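Local structure of sigma-54 interaction domain protein (3GDW) at residues B[46-51]-B[79-84]; B[105-110]-B[115-120]. The protein is of unknown function, its deposited fragment being the domain related to the IIA component of phosphotransferase systems within a probably ATP- and DNA-binding sigma-54 interaction protein. All coordinates share one frame; numbering follows the deposited sequence. Where two conformers were deposited one is given.

Contact 1 of 2, residues B[46-51]-B[79-84]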
# COMPACT_ATOMS: atom_id res chain seq x y z
N THR B 46 -17.65 -13.15 3.76
CA THR B 46 -17.20 -14.14 2.79
C THR B 46 -15.66 -14.23 2.76
O THR B 46 -15.08 -15.33 2.66
CB THR B 46 -17.68 -13.77 1.38
OG1 THR B 46 -19.10 -13.62 1.39
CG2 THR B 46 -17.27 -14.81 0.37
N MSE B 47 -15.00 -13.08 2.84
CA MSE B 47 -13.53 -13.03 2.84
C MSE B 47 -12.96 -13.66 4.11
O MSE B 47 -12.01 -14.44 4.06
CB MSE B 47 -13.02 -11.60 2.71
CG MSE B 47 -11.51 -11.50 2.79
SE MSE B 47 -10.64 -12.57 1.32
CE MSE B 47 -11.09 -11.48 0.02
N TYR B 48 -13.56 -13.34 5.25
CA TYR B 48 -13.13 -13.93 6.50
C TYR B 48 -13.16 -15.45 6.38
O TYR B 48 -12.24 -16.13 6.82
CB TYR B 48 -14.00 -13.49 7.67
CG TYR B 48 -13.56 -14.23 8.90
CD1 TYR B 48 -12.33 -13.92 9.50
CD2 TYR B 48 -14.31 -15.28 9.42
CE1 TYR B 48 -11.88 -14.62 10.60
CE2 TYR B 48 -13.87 -15.99 10.55
CZ TYR B 48 -12.65 -15.66 11.12
OH TYR B 48 -12.18 -16.33 12.22
N GLU B 49 -14.23 -15.98 5.79
CA GLU B 49 -14.40 -17.43 5.73
C GLU B 49 -13.32 -18.08 4.83
O GLU B 49 -12.85 -19.17 5.13
CB GLU B 49 -15.83 -17.82 5.32
CG GLU B 49 -16.84 -17.46 6.38
CD GLU B 49 -18.28 -17.79 6.02
OE1 GLU B 49 -18.52 -18.58 5.07
OE2 GLU B 49 -19.18 -17.26 6.71
N GLN B 50 -12.92 -17.38 3.76
CA GLN B 50 -11.80 -17.84 2.92
C GLN B 50 -10.52 -17.95 3.74
O GLN B 50 -9.79 -18.94 3.67
CB GLN B 50 -11.53 -16.83 1.79
CG GLN B 50 -12.63 -16.72 0.78
CD GLN B 50 -12.64 -17.90 -0.15
OE1 GLN B 50 -11.62 -18.19 -0.81
NE2 GLN B 50 -13.77 -18.59 -0.22
N LEU B 51 -10.25 -16.91 4.52
CA LEU B 51 -9.03 -16.88 5.31
C LEU B 51 -9.06 -17.94 6.42
O LEU B 51 -8.11 -18.70 6.62
CB LEU B 51 -8.83 -15.48 5.88
CG LEU B 51 -7.80 -15.36 6.99
CD1 LEU B 51 -6.37 -15.53 6.41
CD2 LEU B 51 -7.99 -14.01 7.63
N GLY B 79 -7.98 -10.35 12.52
CA GLY B 79 -6.88 -10.82 13.36
C GLY B 79 -7.36 -11.38 14.68
O GLY B 79 -7.03 -12.51 15.05
N ASN B 80 -8.15 -10.58 15.39
CA ASN B 80 -8.67 -11.03 16.65
C ASN B 80 -9.69 -12.15 16.44
O ASN B 80 -9.74 -13.09 17.23
CB ASN B 80 -9.26 -9.88 17.47
CG ASN B 80 -9.91 -10.34 18.76
OD1 ASN B 80 -9.34 -11.13 19.51
ND2 ASN B 80 -11.13 -9.87 19.01
N MSE B 81 -10.47 -12.07 15.36
CA MSE B 81 -11.46 -13.10 15.05
C MSE B 81 -10.82 -14.47 14.89
O MSE B 81 -11.31 -15.46 15.41
CB MSE B 81 -12.25 -12.76 13.79
CG MSE B 81 -13.54 -12.01 14.05
SE MSE B 81 -14.26 -11.27 12.39
CE MSE B 81 -15.50 -9.95 13.16
N LEU B 82 -9.71 -14.52 14.16
CA LEU B 82 -8.98 -15.78 13.96
C LEU B 82 -8.40 -16.32 15.25
O LEU B 82 -8.44 -17.52 15.49
CB LEU B 82 -7.82 -15.59 12.98
CG LEU B 82 -7.89 -15.79 11.48
CD1 LEU B 82 -6.45 -15.59 10.94
CD2 LEU B 82 -8.47 -17.16 11.07
N PHE B 83 -7.83 -15.44 16.07
CA PHE B 83 -7.32 -15.86 17.38
C PHE B 83 -8.43 -16.45 18.25
O PHE B 83 -8.25 -17.52 18.81
CB PHE B 83 -6.62 -14.72 18.13
CG PHE B 83 -6.29 -15.09 19.55
CD1 PHE B 83 -5.26 -15.98 19.83
CD2 PHE B 83 -7.04 -14.58 20.61
CE1 PHE B 83 -4.96 -16.34 21.15
CE2 PHE B 83 -6.75 -14.94 21.92
CZ PHE B 83 -5.71 -15.82 22.19
N GLU B 84 -9.56 -15.75 18.36
CA GLU B 84 -10.71 -16.23 19.13
C GLU B 84 -11.20 -17.58 18.61
O GLU B 84 -11.54 -18.45 19.41
CB GLU B 84 -11.89 -15.25 19.07
CG GLU B 84 -11.66 -13.89 19.72
CD GLU B 84 -11.42 -13.98 21.21
OE1 GLU B 84 -12.21 -14.65 21.92
OE2 GLU B 84 -10.42 -13.38 21.66
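Helices 44-57 and 78-86 of the parallel alpha/beta domain meet through Tyr48 and Leu51 on one side and Met81 and Leu82 on the other. The short segments 46-51 and 79-84 are well separated, 11.2 Å between axes that cross at -49°, and the tyrosine spans most of that gap. Its ring swings out because CG stands anti to the backbone N (chi1 175°), which sends the hydroxyl end against the backbone of the other helix. Met81 covers one face of the ring: its CB lies 3.7 Å from Tyr48 CE1, and its extended chain carries SE over that face, 4.5 Å from the Tyr48 centroid and 16° off the ring normal, a Met-aromatic contact made here by selenomethionine. The Leu82 backbone N lies at the ring edge, near its plane. Tyr48 OH comes within 3.4 Å of Met81 O without bonding to it; the hydroxyl's hydrogen bond goes instead to Glu85 of helix 78-86, so the ring is tied at its polar end as well as packed on its face. Phe78 adds an edge-to-face ring contact.

Deeper in, leucine meets leucine: Leu51 CD2 touches Leu82 CD1 at 4.0 Å, the two side chains crossing at about a right angle. The other methyl, Leu82 CD2, approaches Tyr48 OH. Leu51 continues onto Phe8, Leu10, Met36 and Leu68 of the sheet, and Leu82 onto Ile66. The two helices, connected through strand 66-70, pack side by side on the parallel sheet, as in the alpha/beta fold of mannose-type IIA domains.

Contact 2 of 2, residues B[105-110]-B[115-120]; sequences IRMASV and EDIYQN
Apolar packing of Met107 and Ala108 against Ile117 and Asn120 joins segments 105-110 and 115-120, whose helical parts run nearly antiparallel at 158° with axes 9.9 Å apart. Met107 and Ile117 lie alongside one another, pointing opposite ways. Met107 CB sits 3.7 Å from Ile117 CG1, and the bend at chi3 (-70°) folds the selenomethionine's CE back onto Ile117 CG2, a tight 3.5 Å contact. Met107 SE rests on Asn120 CB at 3.6 Å. Ile117 CD1 abuts the backbone of the other helix, 3.7 Å from Ala108 N, and lies 4.1 Å from Ala108 CB.

None of the polar bonds joins the segments; two side-chain ones lie inside them. Asn120 ND2 gives a straight bond of 2.8 Å to Asp116 O, which lies in its amide plane; Asn120 N reaches the same oxygen from the opposite face, so two donors grip one carbonyl. Ser109 OG donates to Arg106 O at 2.8 Å.

This hairpin closes onto the sheet through Ala108, which packs on Val7 of strand 6-12, while Ile105 faces Val7 and helix 16-28. Tyr118 points away from segment 105-110, its hydroxyl hydrogen-bonded with Gln132 and its ring edge-to-face with Phe133, both of the second subunit.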
# COMPACT_ATOMS: atom_id res chain seq x y z
N ILE B 105 7.65 -10.85 4.80
CA ILE B 105 8.02 -12.15 4.20
C ILE B 105 9.52 -12.43 4.43
O ILE B 105 9.91 -13.55 4.79
CB ILE B 105 7.64 -12.19 2.69
CG1 ILE B 105 6.12 -12.01 2.52
CG2 ILE B 105 8.09 -13.47 2.04
CD1 ILE B 105 5.27 -13.20 2.93
N ARG B 106 10.36 -11.40 4.28
CA ARG B 106 11.81 -11.61 4.44
C ARG B 106 12.09 -12.14 5.85
O ARG B 106 12.76 -13.20 6.03
CB ARG B 106 12.59 -10.31 4.20
CG ARG B 106 14.11 -10.51 4.11
CD ARG B 106 14.89 -9.20 3.97
NE ARG B 106 14.22 -8.04 4.58
CZ ARG B 106 14.25 -7.73 5.88
NH1 ARG B 106 14.91 -8.50 6.75
NH2 ARG B 106 13.60 -6.65 6.30
N MSE B 107 11.56 -11.43 6.84
CA MSE B 107 11.79 -11.81 8.23
C MSE B 107 11.15 -13.14 8.57
O MSE B 107 11.79 -13.99 9.23
CB MSE B 107 11.33 -10.71 9.18
CG MSE B 107 12.12 -9.45 9.01
SE MSE B 107 11.62 -8.07 10.28
CE MSE B 107 9.88 -7.57 9.68
N ALA B 108 9.90 -13.35 8.14
CA ALA B 108 9.24 -14.64 8.34
C ALA B 108 10.06 -15.83 7.79
O ALA B 108 10.26 -16.85 8.50
CB ALA B 108 7.85 -14.62 7.74
N SER B 109 10.58 -15.67 6.57
CA SER B 109 11.30 -16.74 5.88
C SER B 109 12.62 -17.12 6.56
O SER B 109 13.17 -18.18 6.30
CB SER B 109 11.57 -16.36 4.43
OG SER B 109 12.65 -15.45 4.38
N VAL B 110 13.14 -16.25 7.42
CA VAL B 110 14.37 -16.61 8.14
C VAL B 110 14.08 -16.96 9.60
O VAL B 110 14.99 -17.03 10.42
CB VAL B 110 15.50 -15.56 8.00
CG1 VAL B 110 15.85 -15.39 6.53
CG2 VAL B 110 15.10 -14.22 8.60
N GLU B 115 6.51 -11.27 17.10
CA GLU B 115 6.79 -10.06 17.86
C GLU B 115 7.92 -9.22 17.27
O GLU B 115 7.81 -8.01 17.21
CB GLU B 115 7.08 -10.41 19.34
CG GLU B 115 5.84 -10.85 20.13
CD GLU B 115 5.39 -12.30 19.86
OE1 GLU B 115 4.17 -12.56 19.97
OE2 GLU B 115 6.22 -13.17 19.53
N ASP B 116 8.99 -9.89 16.82
CA ASP B 116 10.15 -9.25 16.21
C ASP B 116 9.78 -8.62 14.87
O ASP B 116 10.21 -7.50 14.55
CB ASP B 116 11.28 -10.29 16.06
CG ASP B 116 12.60 -9.68 15.62
OD1 ASP B 116 12.67 -8.46 15.38
OD2 ASP B 116 13.59 -10.44 15.50
N ILE B 117 8.95 -9.33 14.09
CA ILE B 117 8.45 -8.84 12.83
C ILE B 117 7.54 -7.64 13.04
O ILE B 117 7.67 -6.62 12.35
CB ILE B 117 7.69 -9.94 12.02
CG1 ILE B 117 8.64 -11.09 11.63
CG2 ILE B 117 7.06 -9.29 10.76
CD1 ILE B 117 7.91 -12.38 11.12
N TYR B 118 6.62 -7.76 14.00
CA TYR B 118 5.66 -6.70 14.31
C TYR B 118 6.38 -5.41 14.73
O TYR B 118 5.98 -4.31 14.32
CB TYR B 118 4.70 -7.16 15.41
CG TYR B 118 3.52 -6.21 15.66
CD1 TYR B 118 2.36 -6.31 14.91
CD2 TYR B 118 3.56 -5.25 16.68
CE1 TYR B 118 1.27 -5.46 15.12
CE2 TYR B 118 2.48 -4.39 16.90
CZ TYR B 118 1.34 -4.51 16.13
OH TYR B 118 0.25 -3.70 16.32
N GLN B 119 7.41 -5.55 15.55
CA GLN B 119 8.21 -4.41 16.02
C GLN B 119 8.94 -3.75 14.88
O GLN B 119 8.90 -2.54 14.76
CB GLN B 119 9.24 -4.78 17.11
CG GLN B 119 10.13 -3.55 17.52
CD GLN B 119 11.31 -3.90 18.42
OE1 GLN B 119 11.16 -4.01 19.63
NE2 GLN B 119 12.49 -4.05 17.83
N ASN B 120 9.60 -4.54 14.03
CA ASN B 120 10.32 -3.97 12.88
C ASN B 120 9.40 -3.27 11.87
O ASN B 120 9.77 -2.25 11.26
CB ASN B 120 11.24 -4.99 12.19
CG ASN B 120 12.54 -5.22 12.97
OD1 ASN B 120 13.56 -4.58 12.69
ND2 ASN B 120 12.52 -6.11 13.95

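How the contacts relate
Contact 1 closes before contact 2 opens along the chain. Their centres are 21 Å apart and their nearest atoms about 10 Å, on opposite sides of the chain's centre. What they share is the four-stranded parallel sheet, ordered 34-38, 6-12, 66-70, 90-93, and in particular strand 6-12: Leu51 of contact 1 packs on Phe8 and Leu10, Ala108 of contact 2 on Val7. Since Val7 has the other parity in that strand, the contacts probably lie on opposite faces of the sheet. Contact 1 joins two successive helices with strand 66-70 between them; contact 2 joins helices 98-109 and 114-135 across a short turn, and its second helix also meets the partner subunit.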